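Local coordinates for extracellular solute-binding protein, family 1 (Bifidobacterium longum subsp. infantis, PDB 6FTH) that probably binds human milk oligosaccharides outside the cell and passes them to an ABC transporter for uptake, at residues Pro320-Pro324 / Asp325-Trp329. Sequence-based numbering, arbitrary orientation.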
ATOM      1  N   PRO A 320     -10.509   3.248  25.157  1.00 13.76           N
ATOM      2  CA  PRO A 320     -11.340   3.880  26.190  1.00 15.24           C
ATOM      3  C   PRO A 320     -11.750   5.297  25.798  1.00 14.08           C
ATOM      4  O   PRO A 320     -10.934   6.095  25.327  1.00 16.54           O
ATOM      5  CB  PRO A 320     -10.420   3.889  27.419  1.00 19.31           C
ATOM      6  CG  PRO A 320      -9.367   2.893  27.149  1.00 23.25           C
ATOM      7  CD  PRO A 320      -9.214   2.778  25.669  1.00 18.32           C
ATOM      8  N   GLY A 321     -13.029   5.603  25.976  1.00 14.49           N
ATOM      9  CA  GLY A 321     -13.558   6.910  25.682  1.00 15.51           C
ATOM     10  C   GLY A 321     -14.109   7.071  24.284  1.00 15.65           C
ATOM     11  O   GLY A 321     -14.757   8.074  24.011  1.00 17.28           O
ATOM     12  N   VAL A 322     -13.877   6.104  23.400  1.00 13.10           N
ATOM     13  CA  VAL A 322     -14.218   6.207  21.989  1.00 13.81           C
ATOM     14  C   VAL A 322     -15.400   5.282  21.714  1.00 13.50           C
ATOM     15  O   VAL A 322     -15.296   4.061  21.886  1.00 13.89           O
ATOM     16  CB  VAL A 322     -13.004   5.854  21.110  1.00 13.01           C
ATOM     17  CG1 VAL A 322     -13.337   6.056  19.640  1.00 14.65           C
ATOM     18  CG2 VAL A 322     -11.790   6.700  21.524  1.00 15.49           C
ATOM     19  N   SER A 323     -16.512   5.860  21.270  1.00 12.83           N
ATOM     20  CA  SER A 323     -17.693   5.075  21.012  1.00 13.73           C
ATOM     21  C   SER A 323     -17.500   4.198  19.776  1.00 15.27           C
ATOM     22  O   SER A 323     -16.650   4.477  18.918  1.00 14.14           O
ATOM     23  CB  SER A 323     -18.885   5.989  20.761  1.00 15.14           C
ATOM     24  OG  SER A 323     -18.692   6.687  19.543  1.00 18.38           O
ATOM     25  N   PRO A 324     -18.286   3.127  19.650  1.00 14.84           N
ATOM     26  CA  PRO A 324     -18.227   2.342  18.405  1.00 13.83           C
ATOM     27  C   PRO A 324     -18.377   3.208  17.162  1.00 16.30           C
ATOM     28  O   PRO A 324     -17.657   3.003  16.168  1.00 14.65           O
ATOM     29  CB  PRO A 324     -19.365   1.335  18.563  1.00 16.03           C
ATOM     30  CG  PRO A 324     -19.481   1.155  20.068  1.00 14.95           C
ATOM     31  CD  PRO A 324     -19.174   2.508  20.654  1.00 14.64           C
ATOM     32  N   ASP A 325     -19.282   4.189  17.192  1.00 14.91           N
ATOM     33  CA  ASP A 325     -19.529   5.013  16.018  1.00 14.64           C
ATOM     34  C   ASP A 325     -18.370   5.952  15.708  1.00 13.47           C
ATOM     35  O   ASP A 325     -18.246   6.399  14.565  1.00 16.52           O
ATOM     36  CB  ASP A 325     -20.810   5.825  16.216  1.00 16.87           C
ATOM     37  CG  ASP A 325     -22.077   5.015  15.954  1.00 27.79           C
ATOM     38  OD1 ASP A 325     -21.980   3.837  15.567  1.00 30.77           O
ATOM     39  OD2 ASP A 325     -23.183   5.573  16.134  1.00 35.91           O
ATOM     40  N   LYS A 326     -17.521   6.257  16.684  1.00 13.74           N
ATOM     41  CA  LYS A 326     -16.373   7.125  16.485  1.00 15.08           C
ATOM     42  C   LYS A 326     -15.101   6.335  16.210  1.00 15.05           C
ATOM     43  O   LYS A 326     -14.070   6.936  15.898  1.00 14.54           O
ATOM     44  CB  LYS A 326     -16.160   8.064  17.695  1.00 17.76           C
ATOM     45  CG  LYS A 326     -17.231   9.126  17.903  1.00 23.60           C
ATOM     46  CD  LYS A 326     -16.969   9.971  19.193  1.00 28.68           C
ATOM     47  CE  LYS A 326     -17.539   9.334  20.509  1.00 35.61           C
ATOM     48  NZ  LYS A 326     -16.575   8.909  21.652  1.00 21.39           N
ATOM     49  N   THR A 327     -15.155   5.009  16.322  1.00 11.57           N
ATOM     50  CA  THR A 327     -14.013   4.156  16.024  1.00 10.67           C
ATOM     51  C   THR A 327     -13.952   3.956  14.517  1.00 10.84           C
ATOM     52  O   THR A 327     -14.973   3.711  13.869  1.00 12.50           O
ATOM     53  CB  THR A 327     -14.206   2.809  16.724  1.00 11.96           C
ATOM     54  OG1 THR A 327     -14.429   3.002  18.131  1.00 13.29           O
ATOM     55  CG2 THR A 327     -12.958   1.935  16.585  1.00 13.08           C
ATOM     56  N   VAL A 328     -12.755   4.060  13.957  1.00 10.63           N
ATOM     57  CA  VAL A 328     -12.575   4.068  12.508  1.00 10.23           C
ATOM     58  C   VAL A 328     -11.690   2.893  12.123  1.00 10.28           C
ATOM     59  O   VAL A 328     -11.289   2.108  12.979  1.00 10.01           O
ATOM     60  CB  VAL A 328     -12.013   5.411  12.004  1.00 11.48           C
ATOM     61  CG1 VAL A 328     -13.030   6.520  12.320  1.00 12.41           C
ATOM     62  CG2 VAL A 328     -10.613   5.733  12.619  1.00  9.36           C
ATOM     63  N   TRP A 329     -11.403   2.756  10.828  1.00 10.41           N
ATOM     64  CA  TRP A 329     -10.383   1.838  10.356  1.00  9.98           C
ATOM     65  C   TRP A 329      -9.638   2.539   9.221  1.00  8.80           C
ATOM     66  O   TRP A 329     -10.102   3.540   8.675  1.00 10.49           O
ATOM     67  CB  TRP A 329     -10.946   0.449   9.972  1.00  9.63           C
ATOM     68  CG  TRP A 329      -9.863  -0.500   9.601  1.00  8.35           C
ATOM     69  CD1 TRP A 329      -9.627  -1.043   8.364  1.00 10.31           C
ATOM     70  CD2 TRP A 329      -8.827  -0.984  10.459  1.00 10.17           C
ATOM     71  NE1 TRP A 329      -8.509  -1.823   8.400  1.00 11.62           N
ATOM     72  CE2 TRP A 329      -7.998  -1.812   9.676  1.00 10.05           C
ATOM     73  CE3 TRP A 329      -8.505  -0.776  11.803  1.00 10.20           C
ATOM     74  CZ2 TRP A 329      -6.878  -2.431  10.195  1.00  9.45           C
ATOM     75  CZ3 TRP A 329      -7.381  -1.399  12.314  1.00 11.62           C
ATOM     76  CH2 TRP A 329      -6.591  -2.205  11.516  1.00 10.83           C
TER
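The carbonyl of Ser323 is gripped by Thr327 and Lys326, one donor above and the other below its plane. Thr327 OG1 donates to Ser323 O over 2.8 Å, and Lys326 N donates to the same oxygen over 3.0 Å, the latter bond bent to 136° at the hydrogen. Neither donor lies in the carbonyl plane; Lys326 N sits 63° out of it. One residue further on, Thr327 N donates to Pro324 O at 3.2 Å. The two successive i to i+3 backbone bonds, with Pro324, Asp325 and Lys326 all at helix-like backbone angles, mark two overlapping beta turns of the type I kind, Ser323-Lys326 and Pro324-Thr327.

Ser323 also acts through its side chain. A first torsion of 68° swings OG back over the turn, where it accepts a weak bond from Lys326 N at 3.1 Å and thus lends modest support to the same N-H that the Ser323 carbonyl accepts.

The Lys326 side chain starts out along Ser323, with Lys326 CG 3.3 Å from Ser323 OG. Its far end is placed with less certainty, and no interaction is assigned to it. On the Thr327 side, Val322 CG1 packs against Thr327 OG1 at 3.6 Å.

The double turn lies at the surface, in the loop between strands 311-313 and 336-337, and runs inward at Thr327. There OG1 also bonds Ser318 OG, Thr327 O is hydrogen-bonded to His441 ND1, and the side chain touches Gln438 of helix 436-439.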